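Local coordinates for protein (endonuclease) (PDB 1BYR), which is an endonuclease of the PLD-like family, built on a mixed beta sheet flanked by helices and present as two copies, at residues S29-A34 with D55-I60; A45-K50 with S80-R85; K96-D101 with F110-A115; R85-F90 with Q142-Q147. All coordinates share one frame; numbering follows the deposited sequence.

Overall arrangement
All four contacts are built on or around one mixed beta sheet. Interaction 1 joins its neighbouring strands 29-34 and 55-61 near the chain centre. Interaction 2 sits about 8 Å away, centre to centre, where helix 40-51 meets the turn into strand 84-87. There R85 N probably bonds to I58 O, 2.8 Å away. Interaction 4 uses the far end of that strand and shares R85. Interaction 3 lies beyond strand 29-34, with M33 N 2.8 Å from V97 O. It contains K96 of the HKD signature, probably marking the active-site region, and touches the second subunit, as does interaction 4, about 17 Å away between centres. Interactions 1, 2 and 4 are structural packing.

Interaction 1 (S29-A34 with D55-I60); sequences SIRMMA and DVKIVI
R31 and D55 form a salt bridge at the start of a parallel strand pair, the two strands of the beta-alpha-beta unit 29-34, 40-51, 55-61. The guanidinium and carboxylate planes stand 67° apart. NH2 of R31 donates in its own plane to OD2 of D55 at 2.9 Å, arriving from above the carboxylate plane. A bend at chi2 (-56°) folds the arginine back over the strands. NH1 also donates to I30 O, which takes the backbone N of K57 as well.

K57 runs beside R31 in the same direction. Its extended chain lays CD over the centre of one guanidinium face, 3.8 Å above the plane. The two charged ends stay 4.2 Å apart, NZ of K57 to NH2 of R31. D55 probably offsets part of the like charge. W141 of helix 131-146 also makes a cation-pi contact with R31.

On the other face of this strand pair the side chains are apolar and buried. I30 lies alongside V56, M32 alongside I58, and A34 beside I60. Helix 40-51 covers part of this face through I42, L46 and A49. The backbone bonds follow the regular parallel pattern, with M32 donating to K57 and receiving from V59. On the face of R31, V59 turns CG2 between its backbone N and carbonyl carbon, and this methyl lies 3.5 Å from M32 O.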
loop_
_atom_site.group_PDB
_atom_site.type_symbol
_atom_site.label_atom_id
_atom_site.label_comp_id
_atom_site.label_asym_id
_atom_site.label_seq_id
_atom_site.Cartn_x
_atom_site.Cartn_y
_atom_site.Cartn_z
ATOM N N SER A 29 -5.759 20.042 -7.495
ATOM C CA SER A 29 -4.622 19.232 -7.945
ATOM C C SER A 29 -4.636 17.754 -7.610
ATOM O O SER A 29 -5.310 17.300 -6.688
ATOM C CB SER A 29 -3.305 19.829 -7.427
ATOM O OG SER A 29 -3.286 19.859 -6.006
ATOM N N ILE A 30 -3.868 17.011 -8.398
ATOM C CA ILE A 30 -3.709 15.588 -8.234
ATOM C C ILE A 30 -2.272 15.271 -8.613
ATOM O O ILE A 30 -1.819 15.624 -9.698
ATOM C CB ILE A 30 -4.642 14.804 -9.175
ATOM C CG1 ILE A 30 -6.082 14.906 -8.689
ATOM C CG2 ILE A 30 -4.225 13.333 -9.223
ATOM C CD1 ILE A 30 -7.021 13.954 -9.406
ATOM N N ARG A 31 -1.545 14.632 -7.700
ATOM C CA ARG A 31 -0.162 14.232 -7.950
ATOM C C ARG A 31 -0.204 12.739 -7.689
ATOM O O ARG A 31 -0.357 12.325 -6.553
ATOM C CB ARG A 31 0.787 14.920 -6.960
ATOM C CG ARG A 31 1.021 16.408 -7.241
ATOM C CD ARG A 31 1.528 16.635 -8.656
ATOM N NE ARG A 31 1.729 18.051 -8.950
ATOM C CZ ARG A 31 0.904 18.792 -9.684
ATOM N NH1 ARG A 31 -0.197 18.261 -10.208
ATOM N NH2 ARG A 31 1.187 20.070 -9.901
ATOM N N MET A 32 -0.100 11.943 -8.749
ATOM C CA MET A 32 -0.189 10.490 -8.642
ATOM C C MET A 32 1.093 9.702 -8.925
ATOM O O MET A 32 1.890 10.069 -9.794
ATOM C CB MET A 32 -1.296 10.000 -9.581
ATOM C CG MET A 32 -1.585 8.509 -9.538
ATOM S SD MET A 32 -2.905 8.180 -10.710
ATOM C CE MET A 32 -3.491 6.640 -10.244
ATOM N N MET A 33 1.271 8.609 -8.175
ATOM C CA MET A 33 2.413 7.706 -8.314
ATOM C C MET A 33 1.783 6.340 -8.519
ATOM O O MET A 33 0.860 5.964 -7.792
ATOM C CB MET A 33 3.252 7.642 -7.018
ATOM C CG MET A 33 3.823 8.969 -6.503
ATOM S SD MET A 33 4.878 8.762 -5.026
ATOM C CE MET A 33 6.455 8.364 -5.745
ATOM N N ALA A 34 2.266 5.580 -9.498
ATOM C CA ALA A 34 1.707 4.269 -9.725
ATOM C C ALA A 34 2.734 3.263 -10.196
ATOM O O ALA A 34 3.741 3.624 -10.789
ATOM C CB ALA A 34 0.596 4.363 -10.750
ATOM N N ASP A 55 -5.306 20.347 -11.894
ATOM C CA ASP A 55 -3.908 20.228 -12.299
ATOM C C ASP A 55 -3.435 18.810 -11.958
ATOM O O ASP A 55 -3.079 18.517 -10.812
ATOM C CB ASP A 55 -3.072 21.286 -11.560
ATOM C CG ASP A 55 -1.574 21.131 -11.776
ATOM O OD1 ASP A 55 -1.158 20.304 -12.611
ATOM O OD2 ASP A 55 -0.804 21.845 -11.104
ATOM N N VAL A 56 -3.472 17.930 -12.956
ATOM C CA VAL A 56 -3.067 16.532 -12.793
ATOM C C VAL A 56 -1.689 16.187 -13.381
ATOM O O VAL A 56 -1.407 16.467 -14.550
ATOM C CB VAL A 56 -4.125 15.580 -13.445
ATOM C CG1 VAL A 56 -3.800 14.119 -13.116
ATOM C CG2 VAL A 56 -5.542 15.939 -12.956
ATOM N N LYS A 57 -0.821 15.591 -12.559
ATOM C CA LYS A 57 0.503 15.160 -13.012
ATOM C C LYS A 57 0.751 13.747 -12.462
ATOM O O LYS A 57 0.457 13.452 -11.293
ATOM C CB LYS A 57 1.584 16.140 -12.541
ATOM C CG LYS A 57 1.530 17.486 -13.264
ATOM C CD LYS A 57 2.772 18.312 -13.005
ATOM C CE LYS A 57 2.590 19.760 -13.446
ATOM N NZ LYS A 57 3.786 20.608 -13.120
ATOM N N ILE A 58 1.290 12.871 -13.306
ATOM C CA ILE A 58 1.507 11.480 -12.930
ATOM C C ILE A 58 2.885 10.900 -13.256
ATOM O O ILE A 58 3.431 11.135 -14.331
ATOM C CB ILE A 58 0.438 10.609 -13.637
ATOM C CG1 ILE A 58 -0.930 11.264 -13.476
ATOM C CG2 ILE A 58 0.442 9.182 -13.092
ATOM C CD1 ILE A 58 -2.036 10.593 -14.269
ATOM N N VAL A 59 3.464 10.158 -12.310
ATOM C CA VAL A 59 4.750 9.493 -12.540
ATOM C C VAL A 59 4.536 8.028 -12.234
ATOM O O VAL A 59 4.078 7.676 -11.144
ATOM C CB VAL A 59 5.879 10.016 -11.624
ATOM C CG1 VAL A 59 6.377 11.331 -12.153
ATOM C CG2 VAL A 59 5.389 10.144 -10.198
ATOM N N ILE A 60 4.837 7.173 -13.206
ATOM C CA ILE A 60 4.647 5.742 -13.025
ATOM C C ILE A 60 5.920 4.943 -13.253
ATOM O O ILE A 60 6.879 5.433 -13.844
ATOM C CB ILE A 60 3.563 5.224 -13.989
ATOM C CG1 ILE A 60 4.097 5.210 -15.426
ATOM C CG2 ILE A 60 2.343 6.127 -13.905
ATOM C CD1 ILE A 60 3.043 4.822 -16.486
HETATM O O HOH W 1 4.106 21.684 -10.329
#

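Interaction 2 (A45-K50 with S80-R85); sequences ALVAAK and SGIPLR
S80 meets V47 of helix 40-51 at the end of helix 68-79. The contact packs helix 40-51 against the link from helix 68-79 to strand 84-87, on one side of the sheet. The hydroxyl OG of S80 lies 3.6 Å from CG1 of V47, a polar atom against a methyl. That hydroxyl is bonded back to Y76 O in its own helix. The carbonyl of S80 turns toward K50 instead. A water donates to S80 O at 2.7 Å and accepts from NZ of K50, so the link is indirect.

G81 follows with positive phi (84°) and closes helix 68-79 in a Schellman motif. Its carbonyl O lies 3.5 Å from CE of K50.

I82 carries most of the apolar contact. It slides past K50 in the opposite direction, with CG1 of I82 3.8 Å from CD of K50. Its CD1 goes further in, to 4.0 Å from CA of V47, and also nears L46. I77 and I58 pack on the same isoleucine. From P83 the chain turns away into strand 84-87.

No direct hydrogen bond crosses between the two segments. Between them the contact is van der Waals packing, centred on I82, and the K50 amine bonds to S80 O by way of a water.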
loop_
_atom_site.group_PDB
_atom_site.type_symbol
_atom_site.label_atom_id
_atom_site.label_comp_id
_atom_site.label_asym_id
_atom_site.label_seq_id
_atom_site.Cartn_x
_atom_site.Cartn_y
_atom_site.Cartn_z
ATOM N N ALA A 45 -11.583 8.635 -14.858
ATOM C CA ALA A 45 -11.756 9.555 -13.740
ATOM C C ALA A 45 -10.675 10.644 -13.711
ATOM O O ALA A 45 -10.967 11.806 -13.427
ATOM C CB ALA A 45 -11.764 8.778 -12.404
ATOM N N LEU A 46 -9.431 10.276 -14.008
ATOM C CA LEU A 46 -8.340 11.242 -14.017
ATOM C C LEU A 46 -8.559 12.287 -15.113
ATOM O O LEU A 46 -8.406 13.489 -14.880
ATOM C CB LEU A 46 -6.989 10.533 -14.212
ATOM C CG LEU A 46 -6.521 9.689 -13.020
ATOM C CD1 LEU A 46 -5.472 8.662 -13.482
ATOM C CD2 LEU A 46 -5.965 10.602 -11.937
ATOM N N VAL A 47 -8.940 11.838 -16.306
ATOM C CA VAL A 47 -9.187 12.775 -17.397
ATOM C C VAL A 47 -10.428 13.629 -17.123
ATOM O O VAL A 47 -10.502 14.779 -17.560
ATOM C CB VAL A 47 -9.326 12.039 -18.752
ATOM C CG1 VAL A 47 -8.233 10.983 -18.893
ATOM C CG2 VAL A 47 -10.688 11.413 -18.858
ATOM N N ALA A 48 -11.400 13.093 -16.394
ATOM C CA ALA A 48 -12.578 13.899 -16.065
ATOM C C ALA A 48 -12.125 14.995 -15.107
ATOM O O ALA A 48 -12.663 16.104 -15.117
ATOM C CB ALA A 48 -13.663 13.058 -15.414
ATOM N N ALA A 49 -11.129 14.691 -14.279
ATOM C CA ALA A 49 -10.602 15.682 -13.344
ATOM C C ALA A 49 -9.931 16.803 -14.138
ATOM O O ALA A 49 -10.162 17.986 -13.886
ATOM C CB ALA A 49 -9.590 15.036 -12.399
ATOM N N LYS A 50 -9.093 16.430 -15.093
ATOM C CA LYS A 50 -8.416 17.417 -15.939
ATOM C C LYS A 50 -9.447 18.343 -16.609
ATOM O O LYS A 50 -9.312 19.564 -16.585
ATOM C CB LYS A 50 -7.589 16.695 -17.010
ATOM C CG LYS A 50 -6.896 17.616 -18.002
ATOM C CD LYS A 50 -5.580 18.128 -17.444
ATOM C CE LYS A 50 -4.915 19.086 -18.419
ATOM N NZ LYS A 50 -5.914 19.647 -19.372
ATOM N N SER A 80 -4.921 13.507 -23.363
ATOM C CA SER A 80 -5.762 14.455 -22.633
ATOM C C SER A 80 -5.004 15.673 -22.108
ATOM O O SER A 80 -5.590 16.534 -21.468
ATOM C CB SER A 80 -6.445 13.765 -21.457
ATOM O OG SER A 80 -7.282 12.730 -21.918
ATOM N N GLY A 81 -3.706 15.745 -22.363
ATOM C CA GLY A 81 -2.946 16.888 -21.892
ATOM C C GLY A 81 -2.476 16.744 -20.452
ATOM O O GLY A 81 -2.015 17.711 -19.854
ATOM N N ILE A 82 -2.593 15.546 -19.884
ATOM C CA ILE A 82 -2.142 15.323 -18.513
ATOM C C ILE A 82 -0.662 14.979 -18.535
ATOM O O ILE A 82 -0.261 13.971 -19.120
ATOM C CB ILE A 82 -2.876 14.129 -17.828
ATOM C CG1 ILE A 82 -4.257 14.559 -17.342
ATOM C CG2 ILE A 82 -2.058 13.626 -16.627
ATOM C CD1 ILE A 82 -5.205 13.378 -17.101
ATOM N N PRO A 83 0.170 15.813 -17.896
ATOM C CA PRO A 83 1.613 15.539 -17.868
ATOM C C PRO A 83 1.926 14.174 -17.225
ATOM O O PRO A 83 1.576 13.907 -16.072
ATOM C CB PRO A 83 2.189 16.712 -17.067
ATOM C CG PRO A 83 1.114 17.800 -17.176
ATOM C CD PRO A 83 -0.173 17.057 -17.183
ATOM N N LEU A 84 2.584 13.300 -17.980
ATOM C CA LEU A 84 2.901 11.973 -17.485
ATOM C C LEU A 84 4.352 11.561 -17.723
ATOM O O LEU A 84 4.933 11.846 -18.773
ATOM C CB LEU A 84 1.948 10.969 -18.139
ATOM C CG LEU A 84 2.240 9.476 -18.034
ATOM C CD1 LEU A 84 1.776 8.960 -16.665
ATOM C CD2 LEU A 84 1.519 8.745 -19.168
ATOM N N ARG A 85 4.942 10.895 -16.728
ATOM C CA ARG A 85 6.319 10.426 -16.822
ATOM C C ARG A 85 6.509 8.988 -16.348
ATOM O O ARG A 85 5.811 8.507 -15.453
ATOM C CB ARG A 85 7.261 11.318 -15.991
ATOM C CG ARG A 85 7.423 12.738 -16.489
ATOM C CD ARG A 85 8.574 13.461 -15.780
ATOM N NE ARG A 85 8.901 14.707 -16.462
ATOM C CZ ARG A 85 9.642 15.677 -15.941
ATOM N NH1 ARG A 85 10.148 15.561 -14.714
ATOM N NH2 ARG A 85 9.878 16.775 -16.651
HETATM O O HOH W 2 -7.548 18.347 -21.554
#

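Interaction 3 (K96-D101 with F110-A115); sequences KVIIVD and FNFTKA
The F112 ring packs against the start of strand 97-100. The carbonyl O of F110 lies over one face, 4.3 Å above the plane and offset toward the rim. The same oxygen, F110 O, lies against CB of K96 at 3.1 Å. V97 N is at the ring edge, near its plane. CE2 of F112 approaches CA of K96 at 3.7 Å. On the other side of the ring tip, CE1 of F112 meets CD1 of I98 at 3.8 Å. The isoleucine and ring cross at a slant. F112 is the centre of an inverse gamma turn, just before T113, the N-cap of helix 114-118.

H94, K96 and D101 fit the HKD signature (HxKxxxxD) of the PLD superfamily, and N111 follows it in the chain. The K96 chain bends at chi2 (94°) and again at chi4 (58°), which brings its amine beside the flat N111 amide. NZ of K96 lies 2.8 Å from ND2 of N111, but both are donors and the pair is not hydrogen-bonded. A water joins the residues instead, accepting from NZ and donating to OD1 of N111. In the second subunit, S109 packs on K96 and H94 on N111.

The contact thus has two characters. The ring packs against the backbone of K96 and V97 and the side chain of I98. K96, which also packs on the second subunit, has its amine bonded to H94 O of its own chain and a water.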
loop_
_atom_site.group_PDB
_atom_site.type_symbol
_atom_site.label_atom_id
_atom_site.label_comp_id
_atom_site.label_asym_id
_atom_site.label_seq_id
_atom_site.Cartn_x
_atom_site.Cartn_y
_atom_site.Cartn_z
ATOM N N LYS A 96 1.623 3.359 -4.804
ATOM C CA LYS A 96 0.280 3.430 -5.385
ATOM C C LYS A 96 -0.305 4.566 -4.545
ATOM O O LYS A 96 -0.974 4.348 -3.531
ATOM C CB LYS A 96 -0.502 2.120 -5.160
ATOM C CG LYS A 96 0.254 0.865 -5.574
ATOM C CD LYS A 96 0.999 0.250 -4.363
ATOM C CE LYS A 96 1.299 -1.238 -4.545
ATOM N NZ LYS A 96 2.103 -1.488 -5.772
ATOM N N VAL A 97 -0.023 5.783 -4.978
ATOM C CA VAL A 97 -0.421 6.969 -4.235
ATOM C C VAL A 97 -1.102 8.057 -5.065
ATOM O O VAL A 97 -0.717 8.323 -6.204
ATOM C CB VAL A 97 0.835 7.609 -3.584
ATOM C CG1 VAL A 97 0.502 9.008 -3.030
ATOM C CG2 VAL A 97 1.395 6.692 -2.497
ATOM N N ILE A 98 -2.120 8.678 -4.475
ATOM C CA ILE A 98 -2.818 9.793 -5.101
ATOM C C ILE A 98 -2.897 10.912 -4.062
ATOM O O ILE A 98 -3.510 10.753 -3.010
ATOM C CB ILE A 98 -4.263 9.429 -5.556
ATOM C CG1 ILE A 98 -4.230 8.318 -6.607
ATOM C CG2 ILE A 98 -4.927 10.653 -6.191
ATOM C CD1 ILE A 98 -5.596 7.965 -7.203
ATOM N N ILE A 99 -2.217 12.024 -4.347
ATOM C CA ILE A 99 -2.221 13.184 -3.467
ATOM C C ILE A 99 -3.202 14.188 -4.083
ATOM O O ILE A 99 -2.993 14.670 -5.194
ATOM C CB ILE A 99 -0.823 13.832 -3.378
ATOM C CG1 ILE A 99 0.221 12.794 -2.953
ATOM C CG2 ILE A 99 -0.844 14.974 -2.379
ATOM C CD1 ILE A 99 1.633 13.155 -3.366
ATOM N N VAL A 100 -4.270 14.502 -3.353
ATOM C CA VAL A 100 -5.310 15.410 -3.840
ATOM C C VAL A 100 -5.371 16.783 -3.154
ATOM O O VAL A 100 -5.391 16.892 -1.913
ATOM C CB VAL A 100 -6.689 14.718 -3.713
ATOM C CG1 VAL A 100 -7.804 15.606 -4.267
ATOM C CG2 VAL A 100 -6.648 13.390 -4.452
ATOM N N ASP A 101 -5.362 17.835 -3.968
ATOM C CA ASP A 101 -5.465 19.198 -3.478
ATOM C C ASP A 101 -4.457 19.569 -2.383
ATOM O O ASP A 101 -4.758 20.355 -1.485
ATOM C CB ASP A 101 -6.903 19.453 -3.003
ATOM C CG ASP A 101 -7.911 19.420 -4.155
ATOM O OD1 ASP A 101 -7.471 19.493 -5.320
ATOM O OD2 ASP A 101 -9.126 19.308 -3.909
ATOM N N PHE A 110 -3.525 -1.242 -2.905
ATOM C CA PHE A 110 -4.268 -1.115 -4.165
ATOM C C PHE A 110 -3.530 -0.538 -5.390
ATOM O O PHE A 110 -3.195 0.657 -5.425
ATOM C CB PHE A 110 -5.547 -0.303 -3.869
ATOM C CG PHE A 110 -6.506 -0.165 -5.041
ATOM C CD1 PHE A 110 -6.383 0.886 -5.947
ATOM C CD2 PHE A 110 -7.595 -1.012 -5.166
ATOM C CE1 PHE A 110 -7.340 1.081 -6.952
ATOM C CE2 PHE A 110 -8.555 -0.813 -6.178
ATOM C CZ PHE A 110 -8.425 0.227 -7.057
ATOM N N ASN A 111 -3.271 -1.386 -6.389
ATOM C CA ASN A 111 -2.624 -0.924 -7.626
ATOM C C ASN A 111 -3.757 -0.444 -8.512
ATOM O O ASN A 111 -4.895 -0.888 -8.371
ATOM C CB ASN A 111 -1.898 -2.045 -8.363
ATOM C CG ASN A 111 -0.539 -2.319 -7.804
ATOM O OD1 ASN A 111 -0.314 -3.351 -7.173
ATOM N ND2 ASN A 111 0.381 -1.412 -8.016
ATOM N N PHE A 112 -3.448 0.446 -9.442
ATOM C CA PHE A 112 -4.477 0.981 -10.307
ATOM C C PHE A 112 -4.690 0.088 -11.511
ATOM O O PHE A 112 -4.397 0.441 -12.663
ATOM C CB PHE A 112 -4.108 2.426 -10.672
ATOM C CG PHE A 112 -3.813 3.276 -9.462
ATOM C CD1 PHE A 112 -4.824 3.607 -8.572
ATOM C CD2 PHE A 112 -2.516 3.651 -9.154
ATOM C CE1 PHE A 112 -4.545 4.291 -7.388
ATOM C CE2 PHE A 112 -2.236 4.328 -7.986
ATOM C CZ PHE A 112 -3.251 4.647 -7.099
ATOM N N THR A 113 -5.207 -1.095 -11.206
ATOM C CA THR A 113 -5.473 -2.129 -12.179
ATOM C C THR A 113 -6.799 -2.791 -11.915
ATOM O O THR A 113 -7.395 -2.662 -10.846
ATOM C CB THR A 113 -4.432 -3.258 -12.105
ATOM O OG1 THR A 113 -4.616 -3.975 -10.869
ATOM C CG2 THR A 113 -3.028 -2.697 -12.166
ATOM N N LYS A 114 -7.218 -3.535 -12.927
ATOM C CA LYS A 114 -8.457 -4.309 -12.909
ATOM C C LYS A 114 -8.354 -5.434 -11.832
ATOM O O LYS A 114 -9.267 -5.630 -11.000
ATOM C CB LYS A 114 -8.685 -4.916 -14.313
ATOM C CG LYS A 114 -7.983 -4.148 -15.499
ATOM C CD LYS A 114 -6.416 -4.102 -15.422
ATOM C CE LYS A 114 -5.705 -5.450 -15.593
ATOM N NZ LYS A 114 -5.352 -6.105 -14.284
ATOM N N ALA A 115 -7.232 -6.153 -11.834
ATOM C CA ALA A 115 -7.025 -7.229 -10.868
ATOM C C ALA A 115 -7.124 -6.674 -9.445
ATOM O O ALA A 115 -7.684 -7.314 -8.561
ATOM C CB ALA A 115 -5.676 -7.884 -11.099
HETATM O O HOH W 3 2.490 -4.411 -6.427
#

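Interaction 4 (R85-F90 with Q142-Q147); sequences RTDSNF and QDRWNQ
R85 stacks flat on W145 where strand 84-87 meets the end of helix 131-146, in the PLD-like fold. The two segments cross almost at right angles, with 96° between their axes. This is the tight part of the contact. The guanidinium and indole planes are 11° apart and their centres 4.0 Å apart. R85, extended from CG to NE, passes across the indole face at about a right angle to the tryptophan side chain. CD sits squarely over the six-membered ring, 3.6 Å from its centroid, in a CH-pi contact. CZ makes a cation-pi contact with the five-membered ring. NH1 of R85 then donates to W145 O at 2.9 Å, in the guanidinium plane but from above the carbonyl plane. D150 forms a salt bridge with NE of R85, and W141 stacks on W145.

F90 packs on R144 further along. Its CZ lies over one guanidinium face, 3.4 Å above the plane and toward the rim. R144 is also tied to D143 by a salt bridge, and E12 of the second subunit makes another. D87 is a buried carboxylate. Its OD1 accepts from N89 N, an Asx turn, while its OD2 is bonded to Q93.

The solvent side is looser and more polar. A water spans S88 N and Q147 O. The exposed N89 amide reaches across to that of Q147. Its placing is less sure, because ND2 of N89 comes within 2.9 Å of CB of Q147. As modelled, ND2 of N89 donates to OE1 of Q147 at 2.8 Å, in the carbonyl plane on a lone pair, with a bent N-H...O angle of 131°.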
loop_
_atom_site.group_PDB
_atom_site.type_symbol
_atom_site.label_atom_id
_atom_site.label_comp_id
_atom_site.label_asym_id
_atom_site.label_seq_id
_atom_site.Cartn_x
_atom_site.Cartn_y
_atom_site.Cartn_z
ATOM N N ARG A 85 4.942 10.895 -16.728
ATOM C CA ARG A 85 6.319 10.426 -16.822
ATOM C C ARG A 85 6.509 8.988 -16.348
ATOM O O ARG A 85 5.811 8.507 -15.453
ATOM C CB ARG A 85 7.261 11.318 -15.991
ATOM C CG ARG A 85 7.423 12.738 -16.489
ATOM C CD ARG A 85 8.574 13.461 -15.780
ATOM N NE ARG A 85 8.901 14.707 -16.462
ATOM C CZ ARG A 85 9.642 15.677 -15.941
ATOM N NH1 ARG A 85 10.148 15.561 -14.714
ATOM N NH2 ARG A 85 9.878 16.775 -16.651
ATOM N N THR A 86 7.464 8.302 -16.974
ATOM C CA THR A 86 7.819 6.956 -16.574
ATOM C C THR A 86 9.125 7.109 -15.789
ATOM O O THR A 86 9.949 7.968 -16.105
ATOM C CB THR A 86 8.020 6.024 -17.783
ATOM O OG1 THR A 86 8.974 6.590 -18.681
ATOM C CG2 THR A 86 6.714 5.820 -18.505
ATOM N N ASP A 87 9.316 6.288 -14.760
ATOM C CA ASP A 87 10.513 6.373 -13.922
ATOM C C ASP A 87 11.147 4.999 -13.822
ATOM O O ASP A 87 10.490 4.029 -13.439
ATOM C CB ASP A 87 10.108 6.891 -12.534
ATOM C CG ASP A 87 11.254 6.887 -11.528
ATOM O OD1 ASP A 87 12.428 6.765 -11.919
ATOM O OD2 ASP A 87 10.963 7.023 -10.320
ATOM N N SER A 88 12.421 4.907 -14.192
ATOM C CA SER A 88 13.132 3.639 -14.154
ATOM C C SER A 88 14.345 3.684 -13.239
ATOM O O SER A 88 15.172 2.786 -13.266
ATOM C CB SER A 88 13.606 3.275 -15.564
ATOM O OG SER A 88 14.509 4.258 -16.050
ATOM N N ASN A 89 14.453 4.737 -12.446
ATOM C CA ASN A 89 15.592 4.876 -11.556
ATOM C C ASN A 89 15.566 3.962 -10.337
ATOM O O ASN A 89 16.510 3.937 -9.554
ATOM C CB ASN A 89 15.741 6.334 -11.136
ATOM C CG ASN A 89 16.371 7.178 -12.236
ATOM O OD1 ASN A 89 17.089 6.657 -13.102
ATOM N ND2 ASN A 89 16.107 8.476 -12.220
ATOM N N PHE A 90 14.489 3.197 -10.204
ATOM C CA PHE A 90 14.332 2.271 -9.093
ATOM C C PHE A 90 14.006 0.877 -9.639
ATOM O O PHE A 90 13.303 0.751 -10.650
ATOM C CB PHE A 90 13.195 2.740 -8.168
ATOM C CG PHE A 90 13.399 4.123 -7.576
ATOM C CD1 PHE A 90 12.945 5.259 -8.244
ATOM C CD2 PHE A 90 14.016 4.281 -6.341
ATOM C CE1 PHE A 90 13.100 6.524 -7.696
ATOM C CE2 PHE A 90 14.172 5.546 -5.792
ATOM C CZ PHE A 90 13.708 6.672 -6.478
ATOM N N GLN A 142 7.548 14.466 -5.937
ATOM C CA GLN A 142 8.409 15.381 -6.678
ATOM C C GLN A 142 9.774 14.795 -7.011
ATOM O O GLN A 142 10.298 14.985 -8.117
ATOM C CB GLN A 142 8.584 16.662 -5.876
ATOM C CG GLN A 142 9.214 17.774 -6.660
ATOM C CD GLN A 142 8.316 18.266 -7.756
ATOM O OE1 GLN A 142 8.676 18.268 -8.930
ATOM N NE2 GLN A 142 7.117 18.682 -7.390
ATOM N N ASP A 143 10.355 14.087 -6.046
ATOM C CA ASP A 143 11.656 13.464 -6.247
ATOM C C ASP A 143 11.605 12.398 -7.341
ATOM O O ASP A 143 12.517 12.286 -8.152
ATOM C CB ASP A 143 12.144 12.834 -4.940
ATOM C CG ASP A 143 13.498 12.207 -5.091
ATOM O OD1 ASP A 143 14.490 12.959 -5.032
ATOM O OD2 ASP A 143 13.569 10.976 -5.284
ATOM N N ARG A 144 10.539 11.606 -7.358
ATOM C CA ARG A 144 10.381 10.558 -8.363
ATOM C C ARG A 144 10.050 11.163 -9.721
ATOM O O ARG A 144 10.556 10.717 -10.738
ATOM C CB ARG A 144 9.271 9.595 -7.939
ATOM C CG ARG A 144 9.715 8.461 -6.969
ATOM C CD ARG A 144 10.702 8.922 -5.889
ATOM N NE ARG A 144 10.904 7.889 -4.864
ATOM C CZ ARG A 144 11.701 8.015 -3.802
ATOM N NH1 ARG A 144 12.392 9.130 -3.610
ATOM N NH2 ARG A 144 11.774 7.033 -2.906
ATOM N N TRP A 145 9.198 12.184 -9.735
ATOM C CA TRP A 145 8.829 12.869 -10.979
ATOM C C TRP A 145 10.060 13.501 -11.644
ATOM O O TRP A 145 10.297 13.336 -12.845
ATOM C CB TRP A 145 7.783 13.951 -10.679
ATOM C CG TRP A 145 7.559 14.942 -11.788
ATOM C CD1 TRP A 145 8.167 16.162 -11.933
ATOM C CD2 TRP A 145 6.649 14.821 -12.889
ATOM N NE1 TRP A 145 7.691 16.798 -13.048
ATOM C CE2 TRP A 145 6.761 15.996 -13.655
ATOM C CE3 TRP A 145 5.753 13.829 -13.296
ATOM C CZ2 TRP A 145 6.004 16.211 -14.814
ATOM C CZ3 TRP A 145 5.001 14.046 -14.451
ATOM C CH2 TRP A 145 5.130 15.225 -15.193
ATOM N N ASN A 146 10.853 14.205 -10.847
ATOM C CA ASN A 146 12.048 14.877 -11.341
ATOM C C ASN A 146 13.045 13.994 -12.079
ATOM O O ASN A 146 13.840 14.496 -12.868
ATOM C CB ASN A 146 12.746 15.611 -10.193
ATOM C CG ASN A 146 11.944 16.818 -9.715
ATOM O OD1 ASN A 146 10.990 17.227 -10.365
ATOM N ND2 ASN A 146 12.339 17.379 -8.585
ATOM N N GLN A 147 13.019 12.687 -11.842
ATOM C CA GLN A 147 13.946 11.819 -12.553
ATOM C C GLN A 147 13.211 10.907 -13.523
ATOM O O GLN A 147 13.704 9.830 -13.889
ATOM C CB GLN A 147 14.768 10.982 -11.573
ATOM C CG GLN A 147 13.964 10.183 -10.603
ATOM C CD GLN A 147 14.791 9.779 -9.419
ATOM O OE1 GLN A 147 15.861 9.181 -9.559
ATOM N NE2 GLN A 147 14.315 10.100 -8.237
HETATM O O HOH W 4 13.396 7.580 -15.274
#